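Local coordinates for protein PaxB (Photorhabdus luminescens, PDB 6EK4) that is probably one component of a two-component alpha-helical pore-forming toxin of the YaxAB type, at residues 25-36 with 287-298; 80-88 with 326-334. All coordinates share one frame; numbering follows the deposited sequence.

Interaction 1. Residues 25-36 with 287-298; sequences AVKNIWRLSHQQ and DVHQIDKERTTL
Ile29 and Leu32 of segment 25-36 enter neighbouring hollows of segment 287-298, and Glu294 packs back as a knob among Ala25, Asn28, Ile29 and Leu32, in a clear case of knobs-into-holes packing between two helices. The short axes run nearly antiparallel, at 161°, and approach to 8.8 Å. Ile29 sits among Ile291, Glu294, Arg295 and Leu298: its CG1 lies 3.6 Å from CB of Glu294, while its CD1 meets CD2 of Leu298, the two side chains crossing at about a right angle. Leu32 fills the next hollow, lined by Asp287, Gln290, Ile291 and Glu294, with its CB 3.8 Å from CG1 of Ile291. Beyond the end of the first helix, Gln36 slides past Asp287, their CB atoms 3.7 Å apart. At the other end CB of Ala25 meets CB of Leu298 at 3.8 Å.

The polar flank is looser. The chain of Glu294 bends at chi2 (-72°), bringing its carboxylate beside Asn28, whose ND2 makes two weak hydrogen bonds to it, at 3.3 Å to OE2 and 3.5 Å to OE1 of Glu294. Amide and carboxylate planes stand 70° apart, so the two groups do not lie flat on each other. OD1 of Asn28 is engaged instead by Gln24 and, weakly, by Arg31.

The buried side continues into the bundle. Ile29 and Ser33 touch Ser51 of helix 42-73, and Val288 reaches Ile43 of that helix and Leu149 of helix 149-193. Arg295 turns away to Asp292 and to the carbonyls of Val140 and Val143, tying helix 247-321 to the end of helix 101-141 and the loop after it.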
# COMPACT_ATOMS: atom_id res chain seq x y z
N ALA A 25 0.37 -11.67 0.52
CA ALA A 25 0.55 -10.59 -0.45
C ALA A 25 -0.68 -10.44 -1.34
O ALA A 25 -1.08 -9.32 -1.67
CB ALA A 25 1.79 -10.83 -1.29
N VAL A 26 -1.28 -11.57 -1.73
CA VAL A 26 -2.52 -11.57 -2.51
C VAL A 26 -3.67 -10.99 -1.67
O VAL A 26 -4.49 -10.23 -2.19
CB VAL A 26 -2.88 -13.00 -2.99
CG1 VAL A 26 -4.27 -13.03 -3.62
CG2 VAL A 26 -1.84 -13.50 -3.98
N LYS A 27 -3.70 -11.34 -0.39
CA LYS A 27 -4.69 -10.80 0.55
C LYS A 27 -4.53 -9.28 0.71
O LYS A 27 -5.52 -8.55 0.76
CB LYS A 27 -4.54 -11.50 1.91
CG LYS A 27 -5.49 -11.03 3.01
CD LYS A 27 -6.94 -11.36 2.70
CE LYS A 27 -7.83 -11.14 3.91
NZ LYS A 27 -9.24 -11.55 3.65
N ASN A 28 -3.29 -8.82 0.78
CA ASN A 28 -2.99 -7.39 0.93
C ASN A 28 -3.33 -6.58 -0.31
O ASN A 28 -3.73 -5.42 -0.21
CB ASN A 28 -1.52 -7.18 1.29
CG ASN A 28 -1.16 -7.72 2.67
OD1 ASN A 28 -2.03 -7.87 3.54
ND2 ASN A 28 0.12 -8.01 2.87
N ILE A 29 -3.17 -7.18 -1.49
CA ILE A 29 -3.51 -6.52 -2.75
C ILE A 29 -5.02 -6.31 -2.84
O ILE A 29 -5.48 -5.25 -3.28
CB ILE A 29 -2.98 -7.30 -3.97
CG1 ILE A 29 -1.46 -7.13 -4.07
CG2 ILE A 29 -3.62 -6.80 -5.26
CD1 ILE A 29 -0.78 -8.13 -4.99
N TRP A 30 -5.80 -7.31 -2.43
CA TRP A 30 -7.26 -7.20 -2.39
C TRP A 30 -7.70 -6.06 -1.48
O TRP A 30 -8.51 -5.22 -1.87
CB TRP A 30 -7.89 -8.52 -1.92
CG TRP A 30 -9.39 -8.48 -1.88
CD1 TRP A 30 -10.17 -8.14 -0.81
CD2 TRP A 30 -10.28 -8.78 -2.95
NE1 TRP A 30 -11.50 -8.21 -1.16
CE2 TRP A 30 -11.59 -8.61 -2.47
CE3 TRP A 30 -10.09 -9.19 -4.28
CZ2 TRP A 30 -12.72 -8.83 -3.27
CZ3 TRP A 30 -11.21 -9.41 -5.07
CH2 TRP A 30 -12.50 -9.23 -4.56
N ARG A 31 -7.16 -6.05 -0.26
CA ARG A 31 -7.50 -5.02 0.73
C ARG A 31 -7.14 -3.62 0.24
O ARG A 31 -7.94 -2.70 0.35
CB ARG A 31 -6.77 -5.32 2.05
CG ARG A 31 -7.13 -4.37 3.19
CD ARG A 31 -6.49 -4.81 4.50
NE ARG A 31 -5.07 -5.13 4.36
CZ ARG A 31 -4.09 -4.25 4.23
NH1 ARG A 31 -4.34 -2.94 4.20
NH2 ARG A 31 -2.83 -4.67 4.10
N LEU A 32 -5.94 -3.48 -0.32
CA LEU A 32 -5.46 -2.19 -0.81
C LEU A 32 -6.19 -1.72 -2.06
O LEU A 32 -6.46 -0.53 -2.21
CB LEU A 32 -3.95 -2.25 -1.09
CG LEU A 32 -3.06 -2.33 0.16
CD1 LEU A 32 -1.66 -2.80 -0.22
CD2 LEU A 32 -3.00 -1.00 0.89
N SER A 33 -6.53 -2.65 -2.95
CA SER A 33 -7.20 -2.31 -4.21
C SER A 33 -8.63 -1.81 -4.02
O SER A 33 -9.19 -1.20 -4.94
CB SER A 33 -7.20 -3.51 -5.16
OG SER A 33 -7.93 -4.59 -4.61
N HIS A 34 -9.22 -2.05 -2.85
CA HIS A 34 -10.59 -1.64 -2.57
C HIS A 34 -10.71 -0.40 -1.68
O HIS A 34 -11.71 0.31 -1.74
CB HIS A 34 -11.38 -2.81 -1.96
CG HIS A 34 -11.69 -3.89 -2.95
ND1 HIS A 34 -10.82 -4.92 -3.22
CD2 HIS A 34 -12.77 -4.09 -3.73
CE1 HIS A 34 -11.35 -5.72 -4.13
NE2 HIS A 34 -12.54 -5.24 -4.46
N GLN A 35 -9.70 -0.14 -0.85
CA GLN A 35 -9.69 1.04 0.02
C GLN A 35 -8.99 2.24 -0.63
O GLN A 35 -9.29 3.39 -0.31
CB GLN A 35 -9.05 0.72 1.38
CG GLN A 35 -7.54 0.60 1.37
CD GLN A 35 -6.98 0.12 2.70
OE1 GLN A 35 -7.66 -0.57 3.46
NE2 GLN A 35 -5.73 0.47 2.98
N GLN A 36 -8.05 1.96 -1.54
CA GLN A 36 -7.34 2.99 -2.29
C GLN A 36 -8.31 3.92 -3.03
O GLN A 36 -9.20 3.46 -3.74
CB GLN A 36 -6.35 2.34 -3.28
CG GLN A 36 -5.82 3.24 -4.40
CD GLN A 36 -6.56 3.06 -5.72
OE1 GLN A 36 -7.16 2.01 -5.98
NE2 GLN A 36 -6.50 4.07 -6.57
N ASP A 287 -0.95 3.58 -1.81
CA ASP A 287 -1.52 2.23 -1.84
C ASP A 287 -1.21 1.53 -3.16
O ASP A 287 -0.97 0.32 -3.18
CB ASP A 287 -3.03 2.26 -1.61
CG ASP A 287 -3.41 2.67 -0.18
OD1 ASP A 287 -2.63 2.39 0.75
OD2 ASP A 287 -4.49 3.26 -0.00
N VAL A 288 -1.22 2.28 -4.26
CA VAL A 288 -0.88 1.73 -5.58
C VAL A 288 0.60 1.32 -5.62
O VAL A 288 0.94 0.28 -6.18
CB VAL A 288 -1.19 2.72 -6.73
CG1 VAL A 288 -0.70 2.17 -8.06
CG2 VAL A 288 -2.68 2.99 -6.81
N HIS A 289 1.46 2.15 -5.04
CA HIS A 289 2.88 1.82 -4.88
C HIS A 289 3.05 0.56 -4.03
O HIS A 289 3.93 -0.26 -4.30
CB HIS A 289 3.65 2.98 -4.24
CG HIS A 289 4.21 3.95 -5.23
ND1 HIS A 289 5.53 3.92 -5.63
CD2 HIS A 289 3.64 4.98 -5.89
CE1 HIS A 289 5.74 4.89 -6.50
NE2 HIS A 289 4.61 5.55 -6.68
N GLN A 290 2.22 0.42 -3.00
CA GLN A 290 2.23 -0.76 -2.14
C GLN A 290 1.74 -2.00 -2.89
O GLN A 290 2.27 -3.09 -2.69
CB GLN A 290 1.38 -0.52 -0.89
CG GLN A 290 1.45 -1.63 0.16
CD GLN A 290 2.85 -1.90 0.66
OE1 GLN A 290 3.25 -3.05 0.86
NE2 GLN A 290 3.62 -0.83 0.88
N ILE A 291 0.74 -1.82 -3.75
CA ILE A 291 0.22 -2.92 -4.57
C ILE A 291 1.31 -3.49 -5.49
O ILE A 291 1.38 -4.70 -5.69
CB ILE A 291 -1.02 -2.49 -5.40
CG1 ILE A 291 -2.25 -2.45 -4.49
CG2 ILE A 291 -1.28 -3.44 -6.56
CD1 ILE A 291 -3.45 -1.75 -5.09
N ASP A 292 2.16 -2.61 -6.02
CA ASP A 292 3.29 -3.05 -6.85
C ASP A 292 4.32 -3.82 -6.03
O ASP A 292 4.91 -4.79 -6.52
CB ASP A 292 3.96 -1.86 -7.54
CG ASP A 292 4.93 -2.30 -8.63
OD1 ASP A 292 4.48 -2.85 -9.66
OD2 ASP A 292 6.15 -2.09 -8.46
N LYS A 293 4.55 -3.38 -4.79
CA LYS A 293 5.50 -4.05 -3.90
C LYS A 293 4.97 -5.38 -3.38
O LYS A 293 5.74 -6.33 -3.19
CB LYS A 293 5.88 -3.13 -2.74
CG LYS A 293 6.73 -1.94 -3.15
CD LYS A 293 7.01 -1.00 -1.99
CE LYS A 293 7.77 0.23 -2.45
NZ LYS A 293 7.96 1.22 -1.36
N GLU A 294 3.66 -5.46 -3.16
CA GLU A 294 3.01 -6.73 -2.79
C GLU A 294 3.00 -7.69 -3.98
O GLU A 294 3.14 -8.90 -3.81
CB GLU A 294 1.58 -6.49 -2.29
CG GLU A 294 1.48 -5.69 -1.00
CD GLU A 294 1.93 -6.44 0.24
OE1 GLU A 294 2.25 -7.64 0.14
OE2 GLU A 294 1.96 -5.82 1.32
N ARG A 295 2.82 -7.15 -5.19
CA ARG A 295 2.85 -7.95 -6.41
C ARG A 295 4.25 -8.52 -6.66
O ARG A 295 4.39 -9.67 -7.08
CB ARG A 295 2.41 -7.13 -7.62
CG ARG A 295 2.49 -7.89 -8.94
CD ARG A 295 1.84 -7.14 -10.08
NE ARG A 295 2.54 -5.90 -10.40
CZ ARG A 295 2.28 -5.14 -11.47
NH1 ARG A 295 1.35 -5.49 -12.34
NH2 ARG A 295 2.98 -4.02 -11.66
N THR A 296 5.27 -7.72 -6.40
CA THR A 296 6.66 -8.17 -6.53
C THR A 296 6.96 -9.30 -5.54
O THR A 296 7.66 -10.25 -5.88
CB THR A 296 7.65 -7.01 -6.30
OG1 THR A 296 7.40 -5.97 -7.25
CG2 THR A 296 9.09 -7.47 -6.44
N THR A 297 6.41 -9.19 -4.33
CA THR A 297 6.63 -10.20 -3.29
C THR A 297 6.01 -11.55 -3.65
O THR A 297 6.65 -12.59 -3.47
CB THR A 297 6.07 -9.73 -1.93
OG1 THR A 297 6.78 -8.57 -1.50
CG2 THR A 297 6.21 -10.82 -0.87
N LEU A 298 4.77 -11.54 -4.14
CA LEU A 298 4.08 -12.79 -4.49
C LEU A 298 4.66 -13.44 -5.74
O LEU A 298 4.70 -14.67 -5.83
CB LEU A 298 2.57 -12.55 -4.64
CG LEU A 298 2.03 -11.90 -5.93
CD1 LEU A 298 1.69 -12.93 -7.00
CD2 LEU A 298 0.81 -11.05 -5.62

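Interaction 2. Residues 80-88 with 326-334; sequences YFLTLTEID and QQDLTKIIH
Gln326 and Phe81 meet where two helices come together near their N-terminal ends, and with Thr85 they bury most of the surface in the contact. The chain of Gln326 is extended beyond CG (chi2 161°), which carries its amide across Thr85 and on to Asp88. CG2 of Thr85 lies 3.4 Å from NE2 of Gln326, which also comes within 3.1 Å of OD2 of Asp88; the angle there is too poor for a hydrogen bond, and the carboxylate and amide planes are turned 84° apart.

The ring of Phe81 points along segment 326-334 toward Ile333. The carbonyl O of Gln326 stands at the edge of this ring, near its plane. At the ring's far end CZ meets CD2 of Leu329 at 4.0 Å and CD1 of Ile333 at 3.9 Å, both obliquely, while OG1 of Thr330 lies obliquely by CD1 and CE1 of Phe81.

The short axes run at 150° to each other and come no closer than 10.0 Å. Leu329 continues inward to Leu115 of helix 101-141 and Leu316 of helix 247-321. The contact is thus roughly antiparallel helix packing in an all-alpha bundle, the short helix 80-90 set against the start of helix 326-348.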
# COMPACT_ATOMS: atom_id res chain seq x y z
N TYR A 80 6.48 -52.92 -10.69
CA TYR A 80 7.80 -52.94 -11.34
C TYR A 80 8.95 -52.39 -10.49
O TYR A 80 10.09 -52.77 -10.70
CB TYR A 80 7.77 -52.26 -12.72
CG TYR A 80 7.16 -50.88 -12.76
CD1 TYR A 80 7.84 -49.77 -12.25
CD2 TYR A 80 5.91 -50.66 -13.34
CE1 TYR A 80 7.29 -48.50 -12.30
CE2 TYR A 80 5.35 -49.40 -13.39
CZ TYR A 80 6.04 -48.32 -12.87
OH TYR A 80 5.49 -47.06 -12.92
N PHE A 81 8.65 -51.52 -9.52
CA PHE A 81 9.69 -50.97 -8.64
C PHE A 81 10.41 -52.05 -7.84
O PHE A 81 11.64 -52.03 -7.72
CB PHE A 81 9.11 -49.92 -7.69
CG PHE A 81 9.06 -48.54 -8.28
CD1 PHE A 81 10.22 -47.78 -8.39
CD2 PHE A 81 7.86 -48.00 -8.73
CE1 PHE A 81 10.18 -46.50 -8.93
CE2 PHE A 81 7.82 -46.72 -9.27
CZ PHE A 81 8.98 -45.98 -9.37
N LEU A 82 9.65 -53.00 -7.29
CA LEU A 82 10.22 -54.07 -6.47
C LEU A 82 10.75 -55.21 -7.33
O LEU A 82 11.85 -55.72 -7.10
CB LEU A 82 9.18 -54.59 -5.47
CG LEU A 82 9.69 -55.03 -4.09
CD1 LEU A 82 8.53 -55.57 -3.26
CD2 LEU A 82 10.80 -56.06 -4.19
N THR A 83 9.96 -55.62 -8.33
CA THR A 83 10.31 -56.78 -9.15
C THR A 83 11.50 -56.55 -10.10
O THR A 83 12.13 -57.52 -10.52
CB THR A 83 9.10 -57.27 -9.97
OG1 THR A 83 8.51 -56.18 -10.68
CG2 THR A 83 8.05 -57.90 -9.06
N LEU A 84 11.79 -55.30 -10.43
CA LEU A 84 12.98 -54.99 -11.24
C LEU A 84 14.27 -55.21 -10.45
O LEU A 84 15.26 -55.68 -11.01
CB LEU A 84 12.93 -53.56 -11.79
CG LEU A 84 12.06 -53.32 -13.03
CD1 LEU A 84 11.92 -51.83 -13.30
CD2 LEU A 84 12.62 -54.04 -14.25
N THR A 85 14.26 -54.85 -9.17
CA THR A 85 15.38 -55.16 -8.27
C THR A 85 15.53 -56.68 -8.11
O THR A 85 16.65 -57.19 -8.08
CB THR A 85 15.22 -54.51 -6.88
OG1 THR A 85 13.83 -54.25 -6.61
CG2 THR A 85 15.99 -53.20 -6.78
N GLU A 86 14.40 -57.38 -8.00
CA GLU A 86 14.41 -58.84 -7.90
C GLU A 86 14.86 -59.51 -9.20
O GLU A 86 15.48 -60.58 -9.16
CB GLU A 86 13.02 -59.35 -7.49
CG GLU A 86 12.62 -58.97 -6.07
CD GLU A 86 11.23 -59.46 -5.68
OE1 GLU A 86 10.43 -59.79 -6.59
OE2 GLU A 86 10.94 -59.50 -4.47
N ILE A 87 14.55 -58.90 -10.34
CA ILE A 87 15.03 -59.39 -11.63
C ILE A 87 16.54 -59.19 -11.75
O ILE A 87 17.27 -60.15 -12.01
CB ILE A 87 14.31 -58.70 -12.82
CG1 ILE A 87 12.92 -59.32 -13.03
CG2 ILE A 87 15.11 -58.82 -14.11
CD1 ILE A 87 11.98 -58.49 -13.88
N ASP A 88 16.99 -57.96 -11.54
CA ASP A 88 18.41 -57.61 -11.70
C ASP A 88 19.34 -58.34 -10.73
O ASP A 88 20.49 -58.62 -11.07
CB ASP A 88 18.61 -56.09 -11.57
CG ASP A 88 17.96 -55.31 -12.70
OD1 ASP A 88 17.61 -55.90 -13.74
OD2 ASP A 88 17.80 -54.08 -12.55
N GLN A 326 16.03 -47.79 -11.62
CA GLN A 326 14.85 -48.06 -10.78
C GLN A 326 14.86 -47.45 -9.38
O GLN A 326 13.92 -46.75 -9.00
CB GLN A 326 14.64 -49.58 -10.67
CG GLN A 326 15.93 -50.39 -10.58
CD GLN A 326 15.74 -51.79 -10.03
OE1 GLN A 326 14.65 -52.17 -9.60
NE2 GLN A 326 16.82 -52.57 -10.02
N GLN A 327 15.92 -47.72 -8.62
CA GLN A 327 15.98 -47.34 -7.21
C GLN A 327 16.36 -45.87 -7.01
O GLN A 327 16.09 -45.29 -5.95
CB GLN A 327 16.95 -48.25 -6.46
CG GLN A 327 16.78 -48.23 -4.94
CD GLN A 327 17.43 -49.42 -4.26
OE1 GLN A 327 17.44 -50.54 -4.79
NE2 GLN A 327 17.99 -49.19 -3.08
N ASP A 328 17.00 -45.27 -8.01
CA ASP A 328 17.31 -43.84 -7.99
C ASP A 328 16.02 -43.03 -8.13
O ASP A 328 15.80 -42.06 -7.41
CB ASP A 328 18.28 -43.48 -9.13
CG ASP A 328 18.87 -42.09 -8.98
OD1 ASP A 328 18.82 -41.32 -9.96
OD2 ASP A 328 19.39 -41.77 -7.89
N LEU A 329 15.16 -43.46 -9.07
CA LEU A 329 13.85 -42.84 -9.29
C LEU A 329 12.99 -42.83 -8.02
O LEU A 329 12.26 -41.87 -7.77
CB LEU A 329 13.11 -43.57 -10.41
CG LEU A 329 11.70 -43.10 -10.78
CD1 LEU A 329 11.69 -41.62 -11.12
CD2 LEU A 329 11.17 -43.92 -11.95
N THR A 330 13.08 -43.90 -7.23
CA THR A 330 12.36 -44.00 -5.96
C THR A 330 12.78 -42.89 -4.98
O THR A 330 11.96 -42.39 -4.21
CB THR A 330 12.56 -45.38 -5.29
OG1 THR A 330 12.12 -46.41 -6.18
CG2 THR A 330 11.79 -45.48 -3.98
N LYS A 331 14.06 -42.52 -5.02
CA LYS A 331 14.57 -41.42 -4.20
C LYS A 331 14.09 -40.07 -4.72
O LYS A 331 13.73 -39.19 -3.93
CB LYS A 331 16.10 -41.44 -4.15
CG LYS A 331 16.70 -40.66 -2.99
CD LYS A 331 17.98 -39.93 -3.37
CE LYS A 331 17.67 -38.64 -4.11
NZ LYS A 331 18.91 -37.98 -4.62
N ILE A 332 14.08 -39.90 -6.04
CA ILE A 332 13.65 -38.65 -6.68
C ILE A 332 12.18 -38.37 -6.37
O ILE A 332 11.81 -37.23 -6.10
CB ILE A 332 13.86 -38.68 -8.21
CG1 ILE A 332 15.34 -38.88 -8.57
CG2 ILE A 332 13.33 -37.40 -8.86
CD1 ILE A 332 16.28 -37.86 -7.98
N ILE A 333 11.35 -39.40 -6.43
CA ILE A 333 9.92 -39.27 -6.14
C ILE A 333 9.69 -38.89 -4.68
O ILE A 333 8.90 -37.98 -4.39
CB ILE A 333 9.15 -40.57 -6.48
CG1 ILE A 333 9.11 -40.77 -8.00
CG2 ILE A 333 7.72 -40.52 -5.93
CD1 ILE A 333 8.72 -42.17 -8.42
N HIS A 334 10.38 -39.57 -3.76
CA HIS A 334 10.24 -39.29 -2.33
C HIS A 334 10.78 -37.92 -1.93
O HIS A 334 10.27 -37.30 -1.00
CB HIS A 334 10.89 -40.40 -1.49
CG HIS A 334 10.02 -41.61 -1.31
ND1 HIS A 334 9.92 -42.60 -2.25
CD2 HIS A 334 9.21 -41.97 -0.29
CE1 HIS A 334 9.08 -43.53 -1.83
NE2 HIS A 334 8.64 -43.17 -0.64

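How the interactions relate
Both contacts join an early helix to a late one, and their segments alternate in the chain: 25-36, 80-88, 287-298, then 326-334. The late partners lie on successive helices, 247-321 and 326-348. The centre of interaction 1 lies about 6 Å from that of the chain, the centre of interaction 2 about 52 Å from it, and the contact centres are about 47 Å apart. Their nearest atoms remain about 24 Å apart. Helix 247-321 supplies one side of interaction 1 and touches interaction 2 through Leu316 and Thr319; helix 101-141 lies next to both, through Val140 and Leu115. In this elongated, mostly helical protein, sequence-distant helices thus meet both mid-body and well toward one end.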